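PDB 3BD1: Cro protein from Xylella fastidiosa, which probably acts as a phage-type transcription factor, binding operator DNA through a helix-turn-helix, as other Cro proteins do. Local coordinates for residues I4-N9 against G51-R56; S15-S20 against E46-G51; A19-R24 against S29-R34. All blocks are in the same frame, centred on the assembly; numbering follows the deposited sequence. Where two conformers were deposited one is given.

Interaction 1 of 3, residues I4-N9 against G51-R56; sequences IDIAIN and GAVICR
Ile-6 and Val-53 make the closest contact between helix 3-11 and the connector that leads into helix 55-58, and the isoleucine can be followed outward from its branch point. Its CB already touches the valine, lying 3.6 Å from Val-53 CG1. The first torsion (chi1 -62°) sets CG2 anti to the backbone N, and this methyl carries the interface. CG2 stands 3.5 Å from Val-53 CG1, tighter than ordinary van der Waals packing, and the two side chains meet at an oblique angle. The same methyl reaches the peptide before the valine, with CG2 4.0 Å from Ala-52 O, a van der Waals contact of a methyl with a carbonyl oxygen. The longer branch plays a lesser part: Ile-6 CG1 turns off beside the backbone N, and the terminal CD1 comes no nearer than 4.5 Å to Val-53 CG1.

Val-53 spreads its two methyls over successive residues of the helix. CG1 takes Ile-6 and also lies 4.1 Å from Ala-7 N, whereas CG2 faces the next side chain, 4.2 Å from Ala-7 CB. Nothing polar is exchanged between the segments. Burial is uneven: Val-53 and Ala-7 are buried, while Ile-6 and Ala-52 remain partly exposed and pack on Met-1 of the second subunit. A glycerol, probably from the crystallisation liquor, also lies beside Ile-6.

Just after the valine, Ile-54 stands at the N-cap position of helix 55-58, and its backbone N is bonded to Glu-57 OE1. In this all-helical fold the contact lays helix 3-11 against the link between two later helices: Val-53 also packs on Ile-45 of helix 42-48, and Ala-7 reaches Leu-17 of helix 14-21.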
ATOM      1  N   ILE A   4      -5.277   5.590  -6.532  1.00 14.94           N
ATOM      2  CA  ILE A   4      -5.669   4.770  -5.389  1.00 13.23           C
ATOM      3  C   ILE A   4      -4.451   4.320  -4.591  1.00 13.63           C
ATOM      4  O   ILE A   4      -4.470   4.310  -3.355  1.00 14.07           O
ATOM      5  CB  ILE A   4      -6.523   3.545  -5.786  1.00 18.51           C
ATOM      6  CG1 ILE A   4      -7.861   3.988  -6.387  1.00 22.21           C
ATOM      7  CG2 ILE A   4      -6.731   2.623  -4.577  1.00 21.03           C
ATOM      8  CD1 ILE A   4      -8.722   2.929  -7.096  1.00 23.33           C
ATOM      9  N   ASP A   5      -3.392   3.953  -5.295  1.00 15.19           N
ATOM     10  CA  ASP A   5      -2.153   3.578  -4.639  1.00 12.72           C
ATOM     11  C   ASP A   5      -1.500   4.747  -3.917  1.00 13.03           C
ATOM     12  O   ASP A   5      -0.967   4.572  -2.823  1.00 13.86           O
ATOM     13  CB  ASP A   5      -1.181   2.976  -5.638  1.00 16.66           C
ATOM     14  CG  ASP A   5      -1.605   1.604  -6.090  1.00 23.12           C
ATOM     15  OD1 ASP A   5      -2.336   0.887  -5.382  1.00 23.25           O
ATOM     16  OD2 ASP A   5      -1.208   1.200  -7.195  1.00 29.71           O
ATOM     17  N   ILE A   6      -1.550   5.942  -4.502  1.00 13.95           N
ATOM     18  CA  ILE A   6      -1.030   7.116  -3.801  1.00 12.60           C
ATOM     19  C   ILE A   6      -1.814   7.307  -2.509  1.00 11.37           C
ATOM     20  O   ILE A   6      -1.211   7.607  -1.470  1.00 13.47           O
ATOM     21  CB  ILE A   6      -1.103   8.383  -4.668  1.00 14.67           C
ATOM     22  CG1 ILE A   6      -0.243   8.219  -5.934  1.00 16.42           C
ATOM     23  CG2 ILE A   6      -0.697   9.633  -3.896  1.00 16.89           C
ATOM     24  CD1 ILE A   6      -0.376   9.329  -6.969  1.00 20.82           C
ATOM     25  N   ALA A   7      -3.137   7.155  -2.569  1.00 11.60           N
ATOM     26  CA  ALA A   7      -3.963   7.280  -1.359  1.00 11.53           C
ATOM     27  C   ALA A   7      -3.628   6.234  -0.301  1.00 10.92           C
ATOM     28  O   ALA A   7      -3.520   6.513   0.905  1.00 13.08           O
ATOM     29  CB  ALA A   7      -5.441   7.206  -1.721  1.00 13.20           C
ATOM     30  N   ILE A   8      -3.460   4.982  -0.729  1.00 12.07           N
ATOM     31  CA  ILE A   8      -3.097   3.908   0.196  1.00 11.85           C
ATOM     32  C   ILE A   8      -1.762   4.208   0.856  1.00 11.49           C
ATOM     33  O   ILE A   8      -1.612   4.051   2.068  1.00 13.50           O
ATOM     34  CB  ILE A   8      -3.052   2.521  -0.528  1.00 12.59           C
ATOM     35  CG1 ILE A   8      -4.458   2.094  -0.963  1.00 14.78           C
ATOM     36  CG2 ILE A   8      -2.355   1.459   0.293  1.00 15.27           C
ATOM     37  CD1 ILE A   8      -4.521   0.930  -1.971  1.00 15.99           C
ATOM     38  N   ASN A   9      -0.794   4.654   0.073  1.00 11.97           N
ATOM     39  CA  ASN A   9       0.525   4.955   0.601  1.00 11.56           C
ATOM     40  C   ASN A   9       0.513   6.162   1.531  1.00 11.14           C
ATOM     41  O   ASN A   9       1.276   6.179   2.489  1.00 12.20           O
ATOM     42  CB  ASN A   9       1.536   5.134  -0.518  1.00 13.09           C
ATOM     43  CG  ASN A   9       1.942   3.814  -1.147  1.00 15.60           C
ATOM     44  OD1 ASN A   9       1.836   2.767  -0.496  1.00 15.65           O
ATOM     45  ND2 ASN A   9       2.403   3.839  -2.392  1.00 19.81           N
ATOM     46  N   GLY A  51      -5.208  15.883   0.769  1.00 12.20           N
ATOM     47  CA  GLY A  51      -5.009  16.408  -0.570  1.00 15.19           C
ATOM     48  C   GLY A  51      -3.859  15.788  -1.360  1.00 13.73           C
ATOM     49  O   GLY A  51      -3.506  16.298  -2.449  1.00 16.50           O
ATOM     50  N   ALA A  52      -3.289  14.687  -0.871  1.00 14.59           N
ATOM     51  CA  ALA A  52      -2.219  13.990  -1.598  1.00 13.44           C
ATOM     52  C   ALA A  52      -2.784  13.460  -2.910  1.00 13.13           C
ATOM     53  O   ALA A  52      -2.043  13.373  -3.879  1.00 14.60           O
ATOM     54  CB  ALA A  52      -1.668  12.833  -0.811  1.00 16.97           C
ATOM     55  N   VAL A  53      -4.074  13.151  -2.915  1.00 13.30           N
ATOM     56  CA  VAL A  53      -4.815  12.943  -4.159  1.00 12.23           C
ATOM     57  C   VAL A  53      -6.027  13.825  -4.091  1.00 13.72           C
ATOM     58  O   VAL A  53      -6.551  14.140  -3.014  1.00 17.20           O
ATOM     59  CB  VAL A  53      -5.215  11.500  -4.373  1.00 19.43           C
ATOM     60  CG1 VAL A  53      -3.965  10.619  -4.498  1.00 24.20           C
ATOM     61  CG2 VAL A  53      -6.141  10.990  -3.350  1.00 21.10           C
ATOM     62  N   ILE A  54      -6.467  14.252  -5.267  1.00 13.13           N
ATOM     63  CA  ILE A  54      -7.651  15.081  -5.401  1.00 13.04           C
ATOM     64  C   ILE A  54      -8.699  14.386  -6.238  1.00 12.64           C
ATOM     65  O   ILE A  54      -8.428  13.437  -6.956  1.00 14.46           O
ATOM     66  CB  ILE A  54      -7.337  16.490  -5.925  1.00 15.39           C
ATOM     67  CG1 ILE A  54      -6.783  16.439  -7.347  1.00 18.12           C
ATOM     68  CG2 ILE A  54      -6.377  17.188  -4.961  1.00 18.31           C
ATOM     69  CD1 ILE A  54      -6.727  17.818  -7.972  1.00 23.35           C
ATOM     70  N   CYS A  55      -9.929  14.885  -6.142  1.00 14.52           N
ATOM     71  CA  CYS A  55     -11.076  14.261  -6.780  1.00 14.85           C
ATOM     72  C   CYS A  55     -10.838  14.032  -8.282  1.00 15.40           C
ATOM     73  O   CYS A  55     -11.156  12.970  -8.791  1.00 15.98           O
ATOM     74  CB  CYS A  55     -12.336  15.133  -6.595  1.00 16.55           C
ATOM     75  SG  CYS A  55     -12.941  15.090  -4.898  1.00 18.99           S
ATOM     76  N   ARG A  56     -10.269  15.009  -8.975  1.00 15.14           N
ATOM     77  CA  ARG A  56     -10.059  14.904 -10.433  1.00 14.64           C
ATOM     78  C   ARG A  56      -9.068  13.808 -10.780  1.00 15.51           C
ATOM     79  O   ARG A  56      -9.138  13.242 -11.870  1.00 18.99           O
ATOM     80  CB  ARG A  56      -9.586  16.260 -10.948  1.00 18.90           C
ATOM     81  CG  ARG A  56      -9.104  16.374 -12.348  1.00 22.53           C
ATOM     82  CD  ARG A  56     -10.218  16.209 -13.340  1.00 27.14           C
ATOM     83  NE  ARG A  56      -9.634  16.239 -14.686  1.00 22.65           N
ATOM     84  CZ  ARG A  56     -10.299  16.548 -15.792  1.00 27.86           C
ATOM     85  NH1 ARG A  56     -11.590  16.846 -15.740  1.00 30.11           N
ATOM     86  NH2 ARG A  56      -9.667  16.541 -16.959  1.00 31.16           N
TER

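Interaction 2 of 3, residues S15-S20 against E46-G51; sequences SALAAS and ERVTNG
Val-48 presses into the end of helix 14-21 at Ser-20, and the tight part of this buried contact is almost wholly its work. In the Ser-20 conformer described here, one of two modelled, OG lies 3.3 Å from Val-48 CG2. The other methyl meets backbone as well as side chain, with Val-48 CG1 3.6 Å from Ser-20 O. Serine offers the valine mainly its bulk, because the hydroxyl is turned back on its own helix: chi1 of 74° places OG between the backbone N and the carbonyl carbon, where it donates to Leu-17 O at 2.7 Å. OG approaches from the side of the carbonyl, at a C=O...OG angle of 119° and tilted 20° from its plane. In this conformer the bond gives the buried hydroxyl a partner. Leu-17 adds a lighter touch, its CD1 3.9 Å from Val-48 CG2, with the two side chains crossing at about a right angle.

On either side of Val-48 in the chain the contact slackens. Thr-49 stands back from helix 14-21, its OG1 bonded to Ile-45 O in the last turn of helix 42-48. Arg-47, on the exposed side, packs on Ala-19 of the third subunit.

Helix 42-48 ends here in a Schellman motif: Asn-50 has positive phi, Gly-51 N bonds Glu-46 O at 2.8 Å, and Asn-50 N returns to Arg-47 O. Leu-17 and Ile-28 join helices 14-21 and 25-34, and Val-48 fastens the end of helix 42-48 to the first of this pair, the probable helix-turn-helix, a DNA-binding motif found in Cro proteins and many other regulators.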
ATOM      1  N   SER A  15      -5.452  -1.117   5.317  1.00 14.87           N
ATOM      2  CA  SER A  15      -6.207  -1.077   6.568  0.50 15.18           C
ATOM      3  C   SER A  15      -6.468   0.350   7.058  1.00 13.23           C
ATOM      4  O   SER A  15      -7.586   0.679   7.475  1.00 15.19           O
ATOM      5  CB  SER A  15      -5.437  -1.790   7.670  0.50 16.40           C
ATOM      6  OG  SER A  15      -6.206  -1.806   8.862  0.50 20.97           O
ATOM      7  N   ALA A  16      -5.422   1.172   7.038  1.00 13.06           N
ATOM      8  CA  ALA A  16      -5.526   2.544   7.522  1.00 13.62           C
ATOM      9  C   ALA A  16      -6.453   3.364   6.623  1.00 12.30           C
ATOM     10  O   ALA A  16      -7.270   4.146   7.107  1.00 13.41           O
ATOM     11  CB  ALA A  16      -4.160   3.179   7.673  1.00 12.96           C
ATOM     12  N   LEU A  17      -6.328   3.170   5.307  1.00 12.33           N
ATOM     13  CA  LEU A  17      -7.213   3.908   4.403  1.00 12.23           C
ATOM     14  C   LEU A  17      -8.667   3.468   4.606  1.00 13.02           C
ATOM     15  O   LEU A  17      -9.573   4.296   4.679  1.00 13.00           O
ATOM     16  CB  LEU A  17      -6.780   3.732   2.949  1.00 12.26           C
ATOM     17  CG  LEU A  17      -7.588   4.553   1.955  1.00 13.58           C
ATOM     18  CD1 LEU A  17      -7.559   6.073   2.190  1.00 14.82           C
ATOM     19  CD2 LEU A  17      -7.184   4.213   0.519  1.00 13.94           C
ATOM     20  N   ALA A  18      -8.869   2.159   4.697  1.00 13.82           N
ATOM     21  CA  ALA A  18     -10.208   1.616   4.917  1.00 14.12           C
ATOM     22  C   ALA A  18     -10.807   2.212   6.196  1.00 14.89           C
ATOM     23  O   ALA A  18     -11.961   2.641   6.204  1.00 15.25           O
ATOM     24  CB  ALA A  18     -10.145   0.105   4.951  1.00 16.40           C
ATOM     25  N   ALA A  19     -10.007   2.240   7.263  1.00 13.62           N
ATOM     26  CA  ALA A  19     -10.449   2.778   8.539  1.00 13.55           C
ATOM     27  C   ALA A  19     -10.855   4.237   8.388  1.00 13.67           C
ATOM     28  O   ALA A  19     -11.884   4.683   8.891  1.00 14.76           O
ATOM     29  CB  ALA A  19      -9.373   2.615   9.607  1.00 15.47           C
ATOM     30  N   SER A  20     -10.029   5.011   7.687  1.00 13.04           N
ATOM     31  CA  SER A  20     -10.266   6.435   7.501  0.50 12.36           C
ATOM     32  C   SER A  20     -11.535   6.761   6.713  1.00 14.21           C
ATOM     33  O   SER A  20     -12.095   7.861   6.835  1.00 15.17           O
ATOM     34  CB  SER A  20      -9.076   7.104   6.813  0.50 12.89           C
ATOM     35  OG  SER A  20      -8.976   6.820   5.423  0.50  8.02           O
ATOM     36  N   GLU A  46      -9.938  12.569  -0.814  1.00 11.61           N
ATOM     37  CA  GLU A  46      -9.163  13.806  -0.886  1.00 11.91           C
ATOM     38  C   GLU A  46      -8.927  14.368   0.535  1.00 12.32           C
ATOM     39  O   GLU A  46      -7.826  14.832   0.858  1.00 13.16           O
ATOM     40  CB  GLU A  46      -9.855  14.849  -1.748  1.00 12.81           C
ATOM     41  CG  GLU A  46      -9.112  16.152  -1.843  1.00 14.95           C
ATOM     42  CD  GLU A  46      -9.734  17.150  -2.784  1.00 19.85           C
ATOM     43  OE1 GLU A  46     -10.192  16.795  -3.881  1.00 16.78           O
ATOM     44  OE2 GLU A  46      -9.736  18.336  -2.423  1.00 31.23           O
ATOM     45  N   ARG A  47      -9.964  14.312   1.370  1.00 12.23           N
ATOM     46  CA  ARG A  47      -9.823  14.830   2.729  1.00 12.24           C
ATOM     47  C   ARG A  47      -8.885  13.995   3.610  1.00 11.42           C
ATOM     48  O   ARG A  47      -8.013  14.544   4.296  1.00 12.47           O
ATOM     49  CB  ARG A  47     -11.199  14.936   3.376  1.00 14.72           C
ATOM     50  CG  ARG A  47     -12.057  16.044   2.796  1.00 18.00           C
ATOM     51  CD  ARG A  47     -13.437  16.085   3.432  1.00 25.72           C
ATOM     52  NE  ARG A  47     -14.194  17.233   2.935  1.00 28.98           N
ATOM     53  CZ  ARG A  47     -15.504  17.384   3.098  1.00 39.75           C
ATOM     54  NH1 ARG A  47     -16.217  16.463   3.727  1.00 45.33           N
ATOM     55  NH2 ARG A  47     -16.100  18.463   2.607  1.00 41.70           N
ATOM     56  N   VAL A  48      -9.089  12.680   3.643  1.00 11.69           N
ATOM     57  CA  VAL A  48      -8.284  11.847   4.532  1.00 11.25           C
ATOM     58  C   VAL A  48      -6.828  11.762   4.121  1.00 10.95           C
ATOM     59  O   VAL A  48      -5.964  11.495   4.963  1.00 12.24           O
ATOM     60  CB  VAL A  48      -8.873  10.445   4.740  1.00 12.26           C
ATOM     61  CG1 VAL A  48     -10.297  10.531   5.324  1.00 13.15           C
ATOM     62  CG2 VAL A  48      -8.821   9.535   3.497  1.00 13.35           C
ATOM     63  N   THR A  49      -6.581  11.940   2.819  1.00 11.06           N
ATOM     64  CA  THR A  49      -5.201  11.979   2.331  1.00 10.77           C
ATOM     65  C   THR A  49      -4.560  13.358   2.411  1.00 11.71           C
ATOM     66  O   THR A  49      -3.443  13.580   1.929  1.00 12.08           O
ATOM     67  CB  THR A  49      -5.127  11.493   0.867  1.00 12.41           C
ATOM     68  OG1 THR A  49      -5.761  12.439   0.001  1.00 12.52           O
ATOM     69  CG2 THR A  49      -5.602  10.041   0.668  1.00 12.66           C
ATOM     70  N   ASN A  50      -5.286  14.305   3.024  1.00 11.50           N
ATOM     71  CA  ASN A  50      -4.791  15.681   3.134  1.00 12.56           C
ATOM     72  C   ASN A  50      -4.442  16.289   1.778  1.00 12.08           C
ATOM     73  O   ASN A  50      -3.510  17.090   1.658  1.00 14.33           O
ATOM     74  CB  ASN A  50      -3.592  15.786   4.043  1.00 12.76           C
ATOM     75  CG  ASN A  50      -3.317  17.199   4.571  1.00 14.91           C
ATOM     76  OD1 ASN A  50      -2.144  17.617   4.745  1.00 18.97           O
ATOM     77  ND2 ASN A  50      -4.391  17.911   4.821  1.00 12.26           N
ATOM     78  N   GLY A  51      -5.208  15.883   0.769  1.00 12.20           N
ATOM     79  CA  GLY A  51      -5.009  16.408  -0.570  1.00 15.19           C
ATOM     80  C   GLY A  51      -3.859  15.788  -1.360  1.00 13.73           C
ATOM     81  O   GLY A  51      -3.506  16.298  -2.449  1.00 16.50           O
TER

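Interaction 3 of 3, residues A19-R24 against S29-R34; sequences ASLGVR and SNWRAR
The first torsions of Trp-31 (chi1 -58°) and Leu-21 (chi1 -63°) set each CG anti to its carbonyl carbon, and the two side chains thereby converge across the angle of the helix-turn-helix. The leucine arrives at the rim of the indole: Leu-21 CD1 lies at the edge of the ring, near its plane, 3.8 Å from Trp-31 CZ3. It sits nearly as close to the adjoining corner, 4.0 Å from CH2 of the same tryptophan, and thus straddles the outer bond of the six-membered ring. Val-23 makes the second, looser touch, its CG2 4.2 Å from Trp-31 CH2 and reaching the ring obliquely. The tip of one large aromatic side chain thus serves both aliphatic residues, and no hydrogen bond crosses between the segments.

The turn puts Leu-21 and Val-23 on the same target. Between them Gly-22 adopts positive phi (67°) and closes helix 14-21 in a Schellman motif, with Gly-22 N 3.2 Å from Ala-19 O and Val-23 N probably bonded back to Ala-18 O. Arg-24 then occupies the N-cap position of helix 25-34, by sequence position the probable recognition helix. A glycine in the turn is a familiar feature of DNA-binding helix-turn-helix units.

Leu-21 and Val-23 both pack on Ile-28 as well, one turn before the tryptophan, which joins the end of helix 14-21 and the turn to helix 25-34. Helix 42-48 adds Ile-45 and Val-48 against Leu-21, while Ile-4 of helix 3-11 packs at the base of the tryptophan side chain, by its CB and backbone. On the pyrrole part of the indole, away from the leucine, Trp-31 CD1 sits 3.6 Å above one face of the Arg-34 guanidinium, offset toward its rim.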
ATOM      1  N   ALA A  19     -10.007   2.240   7.263  1.00 13.62           N
ATOM      2  CA  ALA A  19     -10.449   2.778   8.539  1.00 13.55           C
ATOM      3  C   ALA A  19     -10.855   4.237   8.388  1.00 13.67           C
ATOM      4  O   ALA A  19     -11.884   4.683   8.891  1.00 14.76           O
ATOM      5  CB  ALA A  19      -9.373   2.615   9.607  1.00 15.47           C
ATOM      6  N   SER A  20     -10.029   5.011   7.687  1.00 13.04           N
ATOM      7  CA  SER A  20     -10.266   6.435   7.501  0.50 12.36           C
ATOM      8  C   SER A  20     -11.535   6.761   6.713  1.00 14.21           C
ATOM      9  O   SER A  20     -12.095   7.861   6.835  1.00 15.17           O
ATOM     10  CB  SER A  20      -9.076   7.104   6.813  0.50 12.89           C
ATOM     11  OG  SER A  20      -8.976   6.820   5.423  0.50  8.02           O
ATOM     12  N   LEU A  21     -11.971   5.806   5.900  1.00 14.16           N
ATOM     13  CA  LEU A  21     -13.167   5.961   5.084  1.00 14.65           C
ATOM     14  C   LEU A  21     -14.386   5.243   5.657  1.00 17.90           C
ATOM     15  O   LEU A  21     -15.493   5.415   5.147  1.00 19.24           O
ATOM     16  CB  LEU A  21     -12.897   5.430   3.667  1.00 15.41           C
ATOM     17  CG  LEU A  21     -11.817   6.175   2.899  1.00 16.24           C
ATOM     18  CD1 LEU A  21     -11.550   5.456   1.556  1.00 17.91           C
ATOM     19  CD2 LEU A  21     -12.173   7.647   2.652  1.00 16.57           C
ATOM     20  N   GLY A  22     -14.188   4.439   6.692  1.00 17.03           N
ATOM     21  CA  GLY A  22     -15.282   3.632   7.249  1.00 19.29           C
ATOM     22  C   GLY A  22     -15.776   2.546   6.310  1.00 21.74           C
ATOM     23  O   GLY A  22     -16.988   2.254   6.262  1.00 26.03           O
ATOM     24  N   VAL A  23     -14.836   1.964   5.562  1.00 20.52           N
ATOM     25  CA  VAL A  23     -15.179   0.856   4.672  1.00 22.22           C
ATOM     26  C   VAL A  23     -14.345  -0.370   5.024  1.00 22.78           C
ATOM     27  O   VAL A  23     -13.372  -0.291   5.784  1.00 25.53           O
ATOM     28  CB  VAL A  23     -14.980   1.218   3.174  1.00 23.02           C
ATOM     29  CG1 VAL A  23     -15.876   2.413   2.852  1.00 23.94           C
ATOM     30  CG2 VAL A  23     -13.488   1.431   2.811  1.00 19.59           C
ATOM     31  N   ARG A  24     -14.727  -1.507   4.445  1.00 27.08           N
ATOM     32  CA  ARG A  24     -13.952  -2.733   4.600  1.00 28.46           C
ATOM     33  C   ARG A  24     -12.734  -2.686   3.677  1.00 25.20           C
ATOM     34  O   ARG A  24     -12.764  -2.068   2.611  1.00 24.12           O
ATOM     35  CB  ARG A  24     -14.825  -3.947   4.259  1.00 31.84           C
ATOM     36  CG  ARG A  24     -16.121  -4.010   5.065  1.00 34.86           C
ATOM     37  CD  ARG A  24     -15.999  -4.910   6.282  1.00 53.35           C
ATOM     38  NE  ARG A  24     -16.402  -6.283   5.991  0.50 57.42           N
ATOM     39  CZ  ARG A  24     -17.659  -6.721   5.950  0.50 54.18           C
ATOM     40  NH1 ARG A  24     -18.682  -5.907   6.176  0.50 62.67           N
ATOM     41  NH2 ARG A  24     -17.896  -7.995   5.674  0.50 47.23           N
ATOM     42  N   SER A  29      -9.745  -2.919  -1.984  1.00 25.28           N
ATOM     43  CA  SER A  29      -9.138  -3.867  -2.913  1.00 29.19           C
ATOM     44  C   SER A  29      -9.949  -3.957  -4.197  1.00 27.88           C
ATOM     45  O   SER A  29      -9.381  -4.001  -5.289  1.00 31.94           O
ATOM     46  CB  SER A  29      -9.015  -5.243  -2.270  1.00 31.99           C
ATOM     47  OG  SER A  29      -8.097  -5.124  -1.201  1.00 38.81           O
ATOM     48  N   ASN A  30     -11.275  -3.977  -4.053  1.00 28.16           N
ATOM     49  CA  ASN A  30     -12.159  -3.954  -5.213  1.00 30.20           C
ATOM     50  C   ASN A  30     -12.027  -2.697  -6.071  1.00 27.61           C
ATOM     51  O   ASN A  30     -12.014  -2.816  -7.303  1.00 31.30           O
ATOM     52  CB  ASN A  30     -13.626  -4.134  -4.827  1.00 31.70           C
ATOM     53  CG  ASN A  30     -14.539  -4.219  -6.039  1.00 44.42           C
ATOM     54  OD1 ASN A  30     -15.619  -3.625  -6.052  1.00 61.99           O
ATOM     55  ND2 ASN A  30     -14.112  -4.954  -7.062  1.00 52.63           N
ATOM     56  N   TRP A  31     -11.945  -1.537  -5.410  1.00 24.77           N
ATOM     57  CA  TRP A  31     -11.814  -0.280  -6.153  1.00 24.53           C
ATOM     58  C   TRP A  31     -10.523  -0.325  -6.960  1.00 24.94           C
ATOM     59  O   TRP A  31     -10.448   0.070  -8.129  1.00 29.50           O
ATOM     60  CB  TRP A  31     -11.788   0.943  -5.225  1.00 21.64           C
ATOM     61  CG  TRP A  31     -12.981   1.084  -4.347  1.00 23.48           C
ATOM     62  CD1 TRP A  31     -14.179   0.437  -4.438  1.00 25.31           C
ATOM     63  CD2 TRP A  31     -13.064   1.924  -3.197  1.00 20.29           C
ATOM     64  NE1 TRP A  31     -15.006   0.842  -3.418  1.00 24.41           N
ATOM     65  CE2 TRP A  31     -14.344   1.760  -2.639  1.00 19.38           C
ATOM     66  CE3 TRP A  31     -12.177   2.826  -2.607  1.00 19.84           C
ATOM     67  CZ2 TRP A  31     -14.758   2.450  -1.508  1.00 21.56           C
ATOM     68  CZ3 TRP A  31     -12.592   3.498  -1.479  1.00 20.90           C
ATOM     69  CH2 TRP A  31     -13.867   3.319  -0.943  1.00 22.68           C
ATOM     70  N   ARG A  32      -9.485  -0.829  -6.305  1.00 26.50           N
ATOM     71  CA  ARG A  32      -8.184  -0.881  -6.953  1.00 29.21           C
ATOM     72  C   ARG A  32      -8.227  -1.841  -8.138  1.00 32.73           C
ATOM     73  O   ARG A  32      -7.721  -1.493  -9.208  1.00 34.33           O
ATOM     74  CB  ARG A  32      -7.076  -1.258  -5.969  1.00 32.58           C
ATOM     75  CG  ARG A  32      -5.708  -1.020  -6.598  1.00 35.51           C
ATOM     76  CD  ARG A  32      -4.591  -1.618  -5.790  1.00 35.91           C
ATOM     77  NE  ARG A  32      -3.320  -1.306  -6.438  1.00 38.64           N
ATOM     78  CZ  ARG A  32      -2.793  -1.871  -7.520  1.00 43.83           C
ATOM     79  NH1 ARG A  32      -3.388  -2.848  -8.195  1.00 46.25           N
ATOM     80  NH2 ARG A  32      -1.616  -1.422  -7.927  1.00 36.49           N
ATOM     81  N   ALA A  33      -8.841  -3.010  -7.952  1.00 32.62           N
ATOM     82  CA  ALA A  33      -8.917  -4.025  -9.001  1.00 37.55           C
ATOM     83  C   ALA A  33      -9.608  -3.487 -10.247  1.00 38.77           C
ATOM     84  O   ALA A  33      -9.174  -3.749 -11.381  1.00 40.13           O
ATOM     85  CB  ALA A  33      -9.645  -5.277  -8.516  1.00 37.14           C
ATOM     86  N   ARG A  34     -10.681  -2.734 -10.024  1.00 39.57           N
ATOM     87  CA  ARG A  34     -11.479  -2.224 -11.130  1.00 41.12           C
ATOM     88  C   ARG A  34     -11.015  -0.846 -11.587  1.00 39.43           C
ATOM     89  O   ARG A  34     -11.522  -0.316 -12.577  1.00 43.96           O
ATOM     90  CB  ARG A  34     -12.965  -2.278 -10.786  1.00 43.39           C
ATOM     91  CG  ARG A  34     -13.422  -1.118  -9.949  1.00 43.23           C
ATOM     92  CD  ARG A  34     -14.695  -1.407  -9.177  1.00 47.01           C
ATOM     93  NE  ARG A  34     -15.121  -0.146  -8.575  1.00 38.97           N
ATOM     94  CZ  ARG A  34     -16.097   0.009  -7.693  1.00 39.60           C
ATOM     95  NH1 ARG A  34     -16.795  -1.030  -7.248  1.00 46.80           N
ATOM     96  NH2 ARG A  34     -16.345   1.236  -7.263  1.00 35.38           N
TER

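Overall arrangement
From the N terminus, helix 3-11 comes first and finds its partner last along the chain: interaction 1 closes the widest loop, when residues 51-56 return to it. Both other contacts are nested inside. Both start from helix 14-21, sharing Ala-19 and Ser-20. Interaction 3 closes first, over a few residues of helix-turn-helix, and interaction 2 later brings in helix 42-48. Interactions 1 and 2 share Gly-51 and are further joined by a probable hydrogen bond from Cys-55 N to Glu-46 OE1. Interactions 1 and 3, on opposite sides of the chain's centre, are linked by the Asp-5 to Arg-32 salt bridge.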